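Local atomic coordinates of surface presentation of antigens protein SpaS (Shigella flexneri, PDB entry 2VT1), a protein that is required for invasion and for secretion of the three Ipa proteins, as an inner-membrane type III secretion exporter represented here by its cytoplasmic domain. Residues Arg33-Ala36 against Asn37-Gly40; Tyr9-Pro12 against Glu13-Pro16. One frame throughout, in Å; residues are numbered along the deposited sequence.

Interaction 1: Arg33-Ala36 against Asn37-Gly40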
loop_
_atom_site.group_PDB
_atom_site.type_symbol
_atom_site.label_atom_id
_atom_site.label_comp_id
_atom_site.label_asym_id
_atom_site.label_seq_id
_atom_site.Cartn_x
_atom_site.Cartn_y
_atom_site.Cartn_z
ATOM N N ARG B 33 2.504 0.135 -9.400
ATOM C CA ARG B 33 1.840 1.426 -9.579
ATOM C C ARG B 33 1.016 1.481 -10.861
ATOM O O ARG B 33 -0.118 1.920 -10.841
ATOM C CB ARG B 33 2.879 2.550 -9.525
ATOM C CG ARG B 33 3.114 3.021 -8.085
ATOM C CD ARG B 33 4.571 2.962 -7.583
ATOM N NE ARG B 33 5.350 4.134 -7.975
ATOM C CZ ARG B 33 6.440 4.569 -7.348
ATOM N NH1 ARG B 33 6.903 3.942 -6.274
ATOM N NH2 ARG B 33 7.069 5.647 -7.795
ATOM N N LYS B 34 1.587 1.016 -11.964
ATOM C CA LYS B 34 0.923 1.004 -13.252
ATOM C C LYS B 34 -0.319 0.114 -13.250
ATOM O O LYS B 34 -1.350 0.483 -13.807
ATOM C CB LYS B 34 1.913 0.538 -14.332
ATOM C CG LYS B 34 1.302 0.264 -15.701
ATOM C CD LYS B 34 2.391 0.036 -16.747
ATOM C CE LYS B 34 1.839 -0.086 -18.165
ATOM N NZ LYS B 34 2.743 0.621 -19.146
ATOM N N TYR B 35 -0.216 -1.066 -12.646
ATOM C CA TYR B 35 -1.345 -1.997 -12.551
ATOM C C TYR B 35 -2.443 -1.441 -11.660
ATOM O O TYR B 35 -3.626 -1.471 -12.015
ATOM C CB TYR B 35 -0.883 -3.355 -12.001
ATOM C CG TYR B 35 -1.973 -4.399 -11.987
ATOM C CD1 TYR B 35 -2.342 -5.067 -13.150
ATOM C CD2 TYR B 35 -2.647 -4.706 -10.813
ATOM C CE1 TYR B 35 -3.355 -6.015 -13.141
ATOM C CE2 TYR B 35 -3.641 -5.640 -10.796
ATOM C CZ TYR B 35 -4.004 -6.297 -11.960
ATOM O OH TYR B 35 -5.023 -7.238 -11.926
ATOM N N ALA B 36 -2.056 -0.942 -10.500
ATOM C CA ALA B 36 -2.995 -0.278 -9.609
ATOM C C ALA B 36 -3.795 0.787 -10.356
ATOM O O ALA B 36 -5.009 0.850 -10.239
ATOM C CB ALA B 36 -2.251 0.341 -8.414
ATOM N N ASN B 37 -3.122 1.628 -11.131
ATOM C CA ASN B 37 -3.821 2.667 -11.862
ATOM C C ASN B 37 -4.728 2.082 -12.942
ATOM O O ASN B 37 -5.828 2.559 -13.160
ATOM C CB ASN B 37 -2.820 3.652 -12.468
ATOM C CG ASN B 37 -3.480 4.660 -13.379
ATOM O OD1 ASN B 37 -3.419 4.532 -14.598
ATOM N ND2 ASN B 37 -4.124 5.666 -12.796
ATOM N N GLU B 38 -4.267 1.036 -13.609
ATOM C CA GLU B 38 -5.070 0.375 -14.627
ATOM C C GLU B 38 -6.314 -0.290 -14.070
ATOM O O GLU B 38 -7.330 -0.337 -14.744
ATOM C CB GLU B 38 -4.243 -0.657 -15.372
ATOM C CG GLU B 38 -3.277 -0.030 -16.325
ATOM C CD GLU B 38 -2.418 -1.054 -17.042
ATOM O OE1 GLU B 38 -2.195 -2.153 -16.480
ATOM O OE2 GLU B 38 -1.956 -0.749 -18.167
ATOM N N VAL B 39 -6.247 -0.803 -12.850
ATOM C CA VAL B 39 -7.409 -1.468 -12.267
ATOM C C VAL B 39 -8.169 -0.588 -11.270
ATOM O O VAL B 39 -9.009 -1.078 -10.502
ATOM C CB VAL B 39 -7.026 -2.819 -11.627
ATOM C CG1 VAL B 39 -6.325 -3.683 -12.653
ATOM C CG2 VAL B 39 -6.137 -2.630 -10.407
ATOM N N GLY B 40 -7.871 0.708 -11.273
ATOM C CA GLY B 40 -8.663 1.680 -10.504
ATOM C C GLY B 40 -8.417 1.729 -9.006
ATOM O O GLY B 40 -9.266 2.181 -8.241
#
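Asn-37, Glu-38 and Val-39 give their backbone N-H groups to the carbonyls of Arg-33, Lys-34 and Tyr-35, three successive i to i+4 bonds through the last turn of helix 26-38. The last, Val-39 N to Tyr-35 O, is the shortest at 2.8 Å.

Among the side chains, Tyr-35 and Val-39 make the main contact. With CG anti to the backbone N (chi1 -175°), the phenol ring projects outward and leans toward the C-terminal end of the helix, and CG1 of Val-39 settles over one of its faces, 3.8 Å from the ring centroid, as a CH-pi contact. The ring hydroxyl reaches past this pair to a basic side chain of another protein chain, its hydrogen-bonding partner. One residue back, Lys-34 and Glu-38 cross at a slant, in loose contact: CE of Lys-34 is 3.9 Å from OE2 of Glu-38, whereas NZ stays 5.0 Å from that oxygen, too far for a salt bridge.

Beyond Val-39 the chain turns with positive phi at Gly-40, while Ile-41 N returns to Ala-36 O and Gly-40 N bonds weakly to Asn-37 O. This is a Schellman motif with glycine at C-prime, which ends the helix.

Interaction 2: Tyr9-Pro12 against Glu13-Pro16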
loop_
_atom_site.group_PDB
_atom_site.type_symbol
_atom_site.label_atom_id
_atom_site.label_comp_id
_atom_site.label_asym_id
_atom_site.label_seq_id
_atom_site.Cartn_x
_atom_site.Cartn_y
_atom_site.Cartn_z
ATOM N N TYR B 9 -4.694 -2.290 3.037
ATOM C CA TYR B 9 -6.046 -2.786 3.164
ATOM C C TYR B 9 -6.645 -2.246 4.462
ATOM O O TYR B 9 -5.905 -1.855 5.349
ATOM C CB TYR B 9 -5.972 -4.303 3.215
ATOM C CG TYR B 9 -7.282 -4.942 3.516
ATOM C CD1 TYR B 9 -8.287 -4.972 2.566
ATOM C CD2 TYR B 9 -7.519 -5.520 4.747
ATOM C CE1 TYR B 9 -9.506 -5.559 2.834
ATOM C CE2 TYR B 9 -8.735 -6.108 5.027
ATOM C CZ TYR B 9 -9.724 -6.123 4.066
ATOM O OH TYR B 9 -10.935 -6.713 4.341
ATOM N N PHE B 10 -7.967 -2.223 4.602
ATOM C CA PHE B 10 -8.551 -1.828 5.901
ATOM C C PHE B 10 -9.943 -2.391 6.151
ATOM O O PHE B 10 -10.823 -2.262 5.314
ATOM C CB PHE B 10 -8.589 -0.304 6.034
ATOM C CG PHE B 10 -9.013 0.183 7.396
ATOM C CD1 PHE B 10 -8.177 0.047 8.489
ATOM C CD2 PHE B 10 -10.237 0.797 7.579
ATOM C CE1 PHE B 10 -8.568 0.491 9.738
ATOM C CE2 PHE B 10 -10.625 1.251 8.835
ATOM C CZ PHE B 10 -9.791 1.096 9.906
ATOM N N ASN B 11 -10.127 -3.003 7.318
ATOM C CA ASN B 11 -11.443 -3.494 7.770
ATOM C C ASN B 11 -11.585 -3.323 9.284
ATOM O O ASN B 11 -10.882 -3.966 10.065
ATOM C CB ASN B 11 -11.649 -4.965 7.388
ATOM C CG ASN B 11 -13.045 -5.461 7.716
ATOM O OD1 ASN B 11 -13.865 -4.731 8.274
ATOM N ND2 ASN B 11 -13.324 -6.708 7.363
ATOM N N PRO B 12 -12.487 -2.431 9.699
ATOM C CA PRO B 12 -12.576 -2.063 11.099
ATOM C C PRO B 12 -13.196 -3.143 12.000
ATOM O O PRO B 12 -13.110 -3.053 13.232
ATOM C CB PRO B 12 -13.442 -0.801 11.067
ATOM C CG PRO B 12 -14.235 -0.922 9.821
ATOM C CD PRO B 12 -13.330 -1.582 8.851
ATOM N N GLU B 13 -13.799 -4.160 11.401
ATOM C CA GLU B 13 -14.351 -5.254 12.190
ATOM C C GLU B 13 -13.248 -6.195 12.694
ATOM O O GLU B 13 -13.468 -6.981 13.624
ATOM C CB GLU B 13 -15.376 -6.044 11.367
ATOM C CG GLU B 13 -16.561 -5.223 10.861
ATOM C CD GLU B 13 -17.360 -4.571 11.987
ATOM O OE1 GLU B 13 -17.350 -5.109 13.115
ATOM O OE2 GLU B 13 -17.999 -3.523 11.738
ATOM N N ILE B 14 -12.069 -6.123 12.081
ATOM C CA ILE B 14 -10.991 -7.045 12.423
ATOM C C ILE B 14 -9.933 -6.390 13.310
ATOM O O ILE B 14 -9.397 -7.021 14.228
ATOM C CB ILE B 14 -10.314 -7.607 11.175
ATOM C CG1 ILE B 14 -11.359 -8.259 10.264
ATOM C CG2 ILE B 14 -9.252 -8.616 11.584
ATOM C CD1 ILE B 14 -10.887 -8.467 8.849
ATOM N N ALA B 15 -9.631 -5.125 13.030
ATOM C CA ALA B 15 -8.748 -4.345 13.880
ATOM C C ALA B 15 -8.766 -2.891 13.436
ATOM O O ALA B 15 -9.093 -2.588 12.285
ATOM C CB ALA B 15 -7.339 -4.900 13.853
ATOM N N PRO B 16 -8.427 -1.980 14.363
ATOM C CA PRO B 16 -8.450 -0.544 14.088
ATOM C C PRO B 16 -7.225 -0.092 13.301
ATOM O O PRO B 16 -7.160 1.049 12.856
ATOM C CB PRO B 16 -8.478 0.082 15.487
ATOM C CG PRO B 16 -7.812 -0.916 16.367
ATOM C CD PRO B 16 -8.056 -2.279 15.760
HETATM O O HOH W 1 -8.063 -3.244 9.606
#
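The ring of Phe-10 meets the backbone carbonyl of Pro-16 at its edge, CE1 standing 3.5 Å from Pro-16 O, near the ring plane; over one face, toward the rim, lies the nitrogen of Pro-12. The same aromatic side chain packs on Leu-72 and Ile-75 of helix 68-80, so it ties the start of the loop to the body of the domain.

The second flat group, the amide of Asn-11, is used differently on its two branches. A chi1 of -174° sets the amide opposite the residue's own N, beside the residues that follow, where OD1 accepts the backbone N-H of Glu-13 at 3.2 Å. That bond is nearly straight at the hydrogen (165°), but the donor lies above the plane of the amide carbonyl. On the other branch, the methyl CD1 of Ile-14 approaches ND2 of Asn-11 to 3.4 Å, the two side chains crossing at about a right angle. The carboxylate of Glu-13 is turned 72° from the amide plane, and of its side chain only CB and CG come near OD1.

The main-chain oxygen of Asn-11 also serves the turn: it accepts Ile-14 N at 3.2 Å and, weakly, Ala-15 N at 3.4 Å. A water joins Asn-11 N (3.1 Å) to Ala-15 O (2.9 Å) and bridges the two arms of the loop.

Asn-11 thus forms an Asx turn superimposed on a type I beta turn, Pro-12 and Glu-13 occupying the central positions. With both the side-chain and main-chain oxygens of one asparagine engaged, and no charged pair across the contact, the bend rests on neutral hydrogen bonds and a bridging water rather than on an apolar core.

In the fold
Interactions 1 and 2 are both local surface contacts of the same cytoplasmic domain, their centres 23 Å apart and their nearest atoms about 12 Å apart. They share no element: residues 33-40 finish helix 26-38 and lead toward strand 43-45, whereas residues 9-16 belong to the loop joining the antiparallel strands 4-9 and 19-25. Position in the fold is reflected in the chemistry. The helix end, with one buried residue, combines repetitive main-chain bonding with a glycine stop and a tyrosine-valine contact. The strand-connecting loop, with none buried and lacking such repetition, relies on asparagine, proline and water. Both contacts reach another protein chain, the helix end through four residues and the loop through two.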